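PDB 3BN1: GDP-perosamine synthase from Caulobacter crescentus, which catalyses the pyridoxal phosphate-dependent transfer of an amino group from L-glutamate to GDP-4-keto-6-deoxy-D-mannose, giving GDP-perosamine for the lipopolysaccharide O-antigen. Local coordinates for residues L6-G18 with L350-V364. Residues are numbered along the deposited sequence; the frame is centred on the assembly and turned at random.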
ATOM      1  N   LEU A   6      -6.063  37.560  -4.736  1.00 99.89           N
ATOM      2  CA  LEU A   6      -6.318  36.716  -3.564  1.00 26.75           C
ATOM      3  C   LEU A   6      -6.062  35.249  -3.868  1.00 99.89           C
ATOM      4  O   LEU A   6      -6.813  34.574  -4.571  1.00 39.43           O
ATOM      5  CB  LEU A   6      -7.758  36.882  -3.061  1.00 31.35           C
ATOM      6  CG  LEU A   6      -8.823  36.430  -4.079  1.00 99.89           C
ATOM      7  CD1 LEU A   6     -10.255  36.450  -3.552  1.00 99.89           C
ATOM      8  CD2 LEU A   6      -8.730  37.125  -5.446  1.00 99.89           C
ATOM      9  N   PRO A   7      -4.972  34.726  -3.350  1.00 31.13           N
ATOM     10  CA  PRO A   7      -4.794  33.324  -3.548  1.00 28.44           C
ATOM     11  C   PRO A   7      -5.944  32.649  -2.773  1.00 22.98           C
ATOM     12  O   PRO A   7      -6.540  33.157  -1.809  1.00 24.96           O
ATOM     13  CB  PRO A   7      -3.467  33.061  -2.836  1.00 27.37           C
ATOM     14  CG  PRO A   7      -3.563  33.966  -1.650  1.00 99.89           C
ATOM     15  CD  PRO A   7      -4.219  35.224  -2.188  1.00 38.30           C
ATOM     16  N   ARG A   8      -6.206  31.433  -3.200  1.00 13.19           N
ATOM     17  CA  ARG A   8      -7.163  30.551  -2.570  1.00 15.18           C
ATOM     18  C   ARG A   8      -6.605  30.106  -1.235  1.00 66.79           C
ATOM     19  O   ARG A   8      -5.412  29.913  -1.003  1.00 20.76           O
ATOM     20  CB  ARG A   8      -7.317  29.293  -3.429  1.00 19.76           C
ATOM     21  CG  ARG A   8      -8.654  29.226  -4.142  1.00 79.27           C
ATOM     22  CD  ARG A   8      -8.782  27.873  -4.785  1.00 99.89           C
ATOM     23  NE  ARG A   8      -9.565  26.936  -3.988  1.00 71.61           N
ATOM     24  CZ  ARG A   8     -10.860  27.081  -3.724  1.00 65.15           C
ATOM     25  NH1 ARG A   8     -11.518  28.159  -4.166  1.00 29.10           N
ATOM     26  NH2 ARG A   8     -11.489  26.128  -3.030  1.00 28.12           N
ATOM     27  N   ILE A   9      -7.536  29.888  -0.344  1.00 14.11           N
ATOM     28  CA  ILE A   9      -7.158  29.392   0.957  1.00 14.31           C
ATOM     29  C   ILE A   9      -7.580  27.899   0.890  1.00 25.86           C
ATOM     30  O   ILE A   9      -8.742  27.565   0.590  1.00 15.18           O
ATOM     31  CB  ILE A   9      -7.924  30.255   2.011  1.00 17.16           C
ATOM     32  CG1 ILE A   9      -7.126  31.537   2.321  1.00 12.02           C
ATOM     33  CG2 ILE A   9      -8.214  29.438   3.267  1.00 19.06           C
ATOM     34  CD1 ILE A   9      -8.037  32.673   2.837  1.00 21.94           C
ATOM     35  N   SER A  10      -6.627  26.993   1.126  1.00 23.10           N
ATOM     36  CA  SER A  10      -6.926  25.553   1.121  1.00 19.78           C
ATOM     37  C   SER A  10      -7.182  25.037   2.532  1.00  9.18           C
ATOM     38  O   SER A  10      -6.640  25.584   3.488  1.00 11.54           O
ATOM     39  CB  SER A  10      -5.825  24.735   0.448  1.00 18.24           C
ATOM     40  OG  SER A  10      -4.698  25.508   0.121  1.00 35.96           O
ATOM     41  N   VAL A  11      -8.055  24.042   2.696  1.00 20.05           N
ATOM     42  CA  VAL A  11      -8.343  23.523   4.055  1.00 27.81           C
ATOM     43  C   VAL A  11      -7.109  22.989   4.794  1.00 28.51           C
ATOM     44  O   VAL A  11      -7.028  23.093   6.020  1.00 24.47           O
ATOM     45  CB  VAL A  11      -9.468  22.430   4.141  1.00 17.17           C
ATOM     46  CG1 VAL A  11     -10.863  23.021   4.120  1.00 19.88           C
ATOM     47  CG2 VAL A  11      -9.271  21.287   3.188  1.00 24.26           C
ATOM     48  N   ALA A  12      -6.152  22.445   4.037  1.00 21.17           N
ATOM     49  CA  ALA A  12      -4.931  21.875   4.566  1.00 12.72           C
ATOM     50  C   ALA A  12      -3.869  22.083   3.518  1.00 18.57           C
ATOM     51  O   ALA A  12      -4.141  22.641   2.463  1.00 61.68           O
ATOM     52  CB  ALA A  12      -5.116  20.438   4.826  1.00 16.64           C
ATOM     53  N   ALA A  13      -2.667  21.628   3.817  1.00 20.02           N
ATOM     54  CA  ALA A  13      -1.520  21.808   2.922  1.00 17.84           C
ATOM     55  C   ALA A  13      -0.246  21.422   3.690  1.00 23.50           C
ATOM     56  O   ALA A  13      -0.023  21.843   4.837  1.00 51.67           O
ATOM     57  CB  ALA A  13      -1.431  23.252   2.449  1.00 15.47           C
ATOM     58  N   PRO A  14       0.569  20.584   3.069  1.00 24.97           N
ATOM     59  CA  PRO A  14       1.795  20.135   3.700  1.00 26.34           C
ATOM     60  C   PRO A  14       2.770  21.290   3.936  1.00 29.23           C
ATOM     61  O   PRO A  14       3.081  22.097   3.044  1.00 36.86           O
ATOM     62  CB  PRO A  14       2.387  19.149   2.663  1.00 22.57           C
ATOM     63  CG  PRO A  14       1.282  18.837   1.717  1.00 99.89           C
ATOM     64  CD  PRO A  14       0.487  20.112   1.680  1.00 23.13           C
ATOM     65  N   ARG A  15       3.281  21.349   5.155  1.00 27.04           N
ATOM     66  CA  ARG A  15       4.306  22.323   5.445  1.00 20.28           C
ATOM     67  C   ARG A  15       5.617  21.548   5.527  1.00 26.02           C
ATOM     68  O   ARG A  15       5.928  20.889   6.514  1.00 20.57           O
ATOM     69  CB  ARG A  15       4.025  23.027   6.760  1.00 13.98           C
ATOM     70  CG  ARG A  15       4.835  24.281   6.867  1.00 16.20           C
ATOM     71  CD  ARG A  15       4.041  25.229   7.678  1.00 16.94           C
ATOM     72  NE  ARG A  15       4.950  26.205   8.236  1.00 80.10           N
ATOM     73  CZ  ARG A  15       5.203  27.356   7.631  1.00 39.24           C
ATOM     74  NH1 ARG A  15       4.573  27.642   6.496  1.00 32.80           N
ATOM     75  NH2 ARG A  15       6.052  28.221   8.170  1.00 95.28           N
ATOM     76  N   LEU A  16       6.383  21.565   4.453  1.00 10.78           N
ATOM     77  CA  LEU A  16       7.655  20.861   4.481  1.00 22.33           C
ATOM     78  C   LEU A  16       8.724  21.924   4.751  1.00 15.25           C
ATOM     79  O   LEU A  16       9.479  22.309   3.877  1.00 16.78           O
ATOM     80  CB  LEU A  16       7.832  20.177   3.129  1.00 22.42           C
ATOM     81  CG  LEU A  16       6.639  19.370   2.561  1.00 11.53           C
ATOM     82  CD1 LEU A  16       6.992  18.727   1.221  1.00 26.98           C
ATOM     83  CD2 LEU A  16       6.197  18.293   3.538  1.00  9.51           C
ATOM     84  N   ASP A  17       8.792  22.408   5.977  1.00 15.61           N
ATOM     85  CA  ASP A  17       9.694  23.497   6.314  1.00 11.76           C
ATOM     86  C   ASP A  17      10.827  23.114   7.269  1.00 25.46           C
ATOM     87  O   ASP A  17      11.385  23.979   7.945  1.00 16.35           O
ATOM     88  CB  ASP A  17       8.887  24.667   6.878  1.00  7.81           C
ATOM     89  CG  ASP A  17       8.328  24.380   8.261  1.00 20.03           C
ATOM     90  OD1 ASP A  17       8.252  23.195   8.667  1.00 22.61           O
ATOM     91  OD2 ASP A  17       7.955  25.349   8.956  1.00 22.15           O
ATOM     92  N   GLY A  18      11.175  21.828   7.244  1.00 11.52           N
ATOM     93  CA  GLY A  18      12.262  21.209   7.993  1.00 12.43           C
ATOM     94  C   GLY A  18      13.271  20.568   7.009  1.00 12.60           C
ATOM     95  O   GLY A  18      13.535  21.122   5.913  1.00 12.91           O
ATOM     96  N   LEU A 350     -13.428  23.750   8.715  1.00 10.15           N
ATOM     97  CA  LEU A 350     -12.920  25.018   8.172  1.00  8.23           C
ATOM     98  C   LEU A 350     -11.393  24.925   7.958  1.00 24.45           C
ATOM     99  O   LEU A 350     -10.739  24.120   8.603  1.00 15.64           O
ATOM    100  CB  LEU A 350     -13.150  26.113   9.231  1.00 12.38           C
ATOM    101  CG  LEU A 350     -14.599  26.547   9.496  1.00 16.37           C
ATOM    102  CD1 LEU A 350     -14.701  27.639  10.590  1.00  6.96           C
ATOM    103  CD2 LEU A 350     -15.115  26.953   8.125  1.00 27.32           C
ATOM    104  N   PRO A 351     -10.793  25.756   7.095  1.00 19.54           N
ATOM    105  CA  PRO A 351      -9.330  25.701   6.915  1.00 19.27           C
ATOM    106  C   PRO A 351      -8.564  25.745   8.256  1.00 15.41           C
ATOM    107  O   PRO A 351      -8.763  26.622   9.131  1.00  9.18           O
ATOM    108  CB  PRO A 351      -9.000  26.953   6.103  1.00 18.04           C
ATOM    109  CG  PRO A 351     -10.268  27.231   5.339  1.00 14.54           C
ATOM    110  CD  PRO A 351     -11.434  26.796   6.277  1.00  5.19           C
ATOM    111  N   THR A 352      -7.632  24.802   8.355  1.00 13.61           N
ATOM    112  CA  THR A 352      -6.806  24.631   9.545  1.00 24.07           C
ATOM    113  C   THR A 352      -5.547  23.950   9.090  1.00 18.77           C
ATOM    114  O   THR A 352      -5.561  22.775   8.717  1.00 17.56           O
ATOM    115  CB  THR A 352      -7.514  23.669  10.553  1.00 15.08           C
ATOM    116  OG1 THR A 352      -8.947  23.758  10.399  1.00 13.71           O
ATOM    117  CG2 THR A 352      -7.166  24.057  11.963  1.00 14.42           C
ATOM    118  N   HIS A 353      -4.473  24.710   9.075  1.00  5.90           N
ATOM    119  CA  HIS A 353      -3.165  24.174   8.669  1.00  6.16           C
ATOM    120  C   HIS A 353      -2.091  25.176   9.050  1.00 25.74           C
ATOM    121  O   HIS A 353      -2.393  26.356   9.246  1.00 14.52           O
ATOM    122  CB  HIS A 353      -3.072  23.659   7.181  1.00 11.67           C
ATOM    123  CG  HIS A 353      -3.162  24.725   6.129  1.00 16.51           C
ATOM    124  ND1 HIS A 353      -2.128  25.591   5.841  1.00 14.48           N
ATOM    125  CD2 HIS A 353      -4.195  25.091   5.330  1.00 15.18           C
ATOM    126  CE1 HIS A 353      -2.523  26.450   4.921  1.00 13.38           C
ATOM    127  NE2 HIS A 353      -3.764  26.152   4.575  1.00 20.71           N
ATOM    128  N   ALA A 354      -0.853  24.710   9.131  1.00 16.09           N
ATOM    129  CA  ALA A 354       0.265  25.529   9.569  1.00 18.57           C
ATOM    130  C   ALA A 354       0.636  26.694   8.718  1.00 17.88           C
ATOM    131  O   ALA A 354       1.341  27.563   9.227  1.00 22.88           O
ATOM    132  CB  ALA A 354       1.545  24.675   9.898  1.00 11.88           C
ATOM    133  N   GLY A 355       0.218  26.727   7.454  1.00 27.33           N
ATOM    134  CA  GLY A 355       0.557  27.856   6.585  1.00 15.77           C
ATOM    135  C   GLY A 355      -0.436  29.043   6.658  1.00 22.93           C
ATOM    136  O   GLY A 355      -0.223  30.065   6.013  1.00 23.10           O
ATOM    137  N   LEU A 356      -1.505  28.932   7.445  1.00 17.11           N
ATOM    138  CA  LEU A 356      -2.512  30.021   7.519  1.00 17.67           C
ATOM    139  C   LEU A 356      -2.124  31.207   8.382  1.00  5.48           C
ATOM    140  O   LEU A 356      -1.638  31.020   9.503  1.00 11.14           O
ATOM    141  CB  LEU A 356      -3.860  29.502   8.021  1.00 11.50           C
ATOM    142  CG  LEU A 356      -4.333  28.314   7.191  1.00 11.85           C
ATOM    143  CD1 LEU A 356      -5.446  27.848   8.068  1.00  5.76           C
ATOM    144  CD2 LEU A 356      -4.865  28.916   5.836  1.00  8.07           C
ATOM    145  N   THR A 357      -2.350  32.410   7.832  1.00 21.83           N
ATOM    146  CA  THR A 357      -2.099  33.692   8.509  1.00 30.03           C
ATOM    147  C   THR A 357      -3.355  34.230   9.180  1.00 19.23           C
ATOM    148  O   THR A 357      -4.459  33.845   8.817  1.00 21.54           O
ATOM    149  CB  THR A 357      -1.560  34.804   7.540  1.00 18.10           C
ATOM    150  OG1 THR A 357      -2.547  35.176   6.572  1.00 14.60           O
ATOM    151  CG2 THR A 357      -0.319  34.306   6.830  1.00 12.05           C
ATOM    152  N   GLU A 358      -3.164  35.190  10.086  1.00 18.67           N
ATOM    153  CA  GLU A 358      -4.259  35.830  10.785  1.00 18.83           C
ATOM    154  C   GLU A 358      -5.159  36.495   9.731  1.00  6.88           C
ATOM    155  O   GLU A 358      -6.377  36.448   9.829  1.00 19.53           O
ATOM    156  CB  GLU A 358      -3.757  36.866  11.810  1.00 13.99           C
ATOM    157  CG  GLU A 358      -4.933  37.342  12.609  1.00 26.16           C
ATOM    158  CD  GLU A 358      -4.590  38.326  13.696  1.00 99.89           C
ATOM    159  OE1 GLU A 358      -3.389  38.542  13.866  1.00 23.18           O
ATOM    160  OE2 GLU A 358      -5.479  38.886  14.383  1.00 20.79           O
ATOM    161  N   ALA A 359      -4.542  36.986   8.661  1.00 19.32           N
ATOM    162  CA  ALA A 359      -5.316  37.650   7.617  1.00 27.57           C
ATOM    163  C   ALA A 359      -6.199  36.644   6.905  1.00 14.54           C
ATOM    164  O   ALA A 359      -7.359  36.925   6.639  1.00 16.61           O
ATOM    165  CB  ALA A 359      -4.393  38.370   6.632  1.00 23.60           C
ATOM    166  N   ASP A 360      -5.633  35.472   6.631  1.00 22.81           N
ATOM    167  CA  ASP A 360      -6.347  34.366   5.991  1.00 10.27           C
ATOM    168  C   ASP A 360      -7.582  34.045   6.828  1.00 20.05           C
ATOM    169  O   ASP A 360      -8.671  33.804   6.282  1.00 13.73           O
ATOM    170  CB  ASP A 360      -5.519  33.080   6.036  1.00 14.53           C
ATOM    171  CG  ASP A 360      -4.305  33.093   5.117  1.00 22.31           C
ATOM    172  OD1 ASP A 360      -4.290  33.926   4.192  1.00 22.68           O
ATOM    173  OD2 ASP A 360      -3.393  32.249   5.295  1.00 20.22           O
ATOM    174  N   ILE A 361      -7.363  33.981   8.150  1.00 14.98           N
ATOM    175  CA  ILE A 361      -8.427  33.647   9.063  1.00  8.81           C
ATOM    176  C   ILE A 361      -9.419  34.777   9.058  1.00 25.64           C
ATOM    177  O   ILE A 361     -10.626  34.551   8.988  1.00 17.75           O
ATOM    178  CB  ILE A 361      -7.986  33.245  10.478  1.00 11.35           C
ATOM    179  CG1 ILE A 361      -6.980  32.069  10.438  1.00 14.56           C
ATOM    180  CG2 ILE A 361      -9.219  33.078  11.378  1.00 10.25           C
ATOM    181  CD1 ILE A 361      -7.346  30.942   9.383  1.00 16.25           C
ATOM    182  N   ASP A 362      -8.936  36.004   9.039  1.00 12.02           N
ATOM    183  CA  ASP A 362      -9.894  37.089   8.957  1.00 32.76           C
ATOM    184  C   ASP A 362     -10.853  36.908   7.740  1.00  9.96           C
ATOM    185  O   ASP A 362     -12.084  37.112   7.801  1.00 15.69           O
ATOM    186  CB  ASP A 362      -9.095  38.381   8.775  1.00 34.73           C
ATOM    187  CG  ASP A 362      -8.554  38.915  10.085  1.00 25.98           C
ATOM    188  OD1 ASP A 362      -9.107  38.541  11.141  1.00 16.66           O
ATOM    189  OD2 ASP A 362      -7.585  39.712  10.068  1.00 18.97           O
ATOM    190  N   ARG A 363     -10.243  36.527   6.635  1.00 11.53           N
ATOM    191  CA  ARG A 363     -10.908  36.319   5.342  1.00 11.22           C
ATOM    192  C   ARG A 363     -11.948  35.212   5.423  1.00 14.46           C
ATOM    193  O   ARG A 363     -13.080  35.380   4.987  1.00 15.82           O
ATOM    194  CB  ARG A 363      -9.835  35.935   4.326  1.00 15.45           C
ATOM    195  CG  ARG A 363     -10.387  35.870   2.928  1.00 32.97           C
ATOM    196  CD  ARG A 363      -9.278  35.905   1.847  1.00 15.60           C
ATOM    197  NE  ARG A 363      -9.793  35.334   0.602  1.00 18.82           N
ATOM    198  CZ  ARG A 363      -9.105  34.565  -0.239  1.00 16.26           C
ATOM    199  NH1 ARG A 363      -7.814  34.282  -0.027  1.00 20.01           N
ATOM    200  NH2 ARG A 363      -9.701  34.133  -1.340  1.00 14.58           N
ATOM    201  N   VAL A 364     -11.598  34.096   6.041  1.00 19.29           N
ATOM    202  CA  VAL A 364     -12.560  33.008   6.184  1.00 12.57           C
ATOM    203  C   VAL A 364     -13.752  33.511   7.011  1.00 18.98           C
ATOM    204  O   VAL A 364     -14.926  33.270   6.746  1.00 11.22           O
ATOM    205  CB  VAL A 364     -11.839  31.901   7.011  1.00 12.36           C
ATOM    206  CG1 VAL A 364     -12.790  30.747   7.391  1.00 15.82           C
ATOM    207  CG2 VAL A 364     -10.758  31.342   6.192  1.00  4.95           C
TER
HETATM  208  O   HOH W   1      -4.229  27.871   2.379  1.00 16.61           O
HETATM  209  O   HOH W   2      -0.057  21.891   8.156  1.00 16.70           O
HETATM  210  O   HOH W   3       0.817  24.291   5.644  1.00 25.91           O
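I9 pushes its branched side chain between P351 and the helix that begins at E358, and here the packing is tight. Its CG2 lies 3.7 Å from P351 CG and also meets L356 and V364, while I9 CD1 packs on R363 CD and NH1 as the two side chains slide past each other in opposite directions. A beta-branched residue suits this place because its two arms serve different neighbours. With CG anti to the backbone N (chi1 -173°) and an extended chain, R363 reaches past I9 to P7. R363 NH1 points almost straight at P7 O; the modelled 2.5 Å is doubtfully short, and R363 NH2 adds a weak bond there. L6 CB lies over one face of the guanidinium.

H353 fills the middle, its flat ring sandwiched between A13 CB, a CH-pi contact 4.1 Å from the ring centroid, and L356 CG on the opposite face. Histidine suits the spot because its nitrogens also meet polar partners: ND1 accepts from G355 N, and NE2 meets a water held by S10 N. The carbonyl oxygens of S10 and V11 lie at the ring edge. T352 N donates to V11 O at 3.0 Å.

In this DegT/DnrJ/EryC1-family aminotransferase, the N-terminal arm lies against the loop that follows strand 347-350 and the first turns of the C-terminal helix 358-371. T357 and D360 form a capping box there. The side chain of V11 is about 8 Å from the bound 2-oxoglutarate.

The side toward exposed R15 is looser: of two waters at A13 O, one also meets H353 ND1, and the other takes the A354 N-H and donates only weakly to A13 O. R15 rests its CD on A354 CB (3.4 Å), while R15 NE forms a salt bridge with D17 OD2.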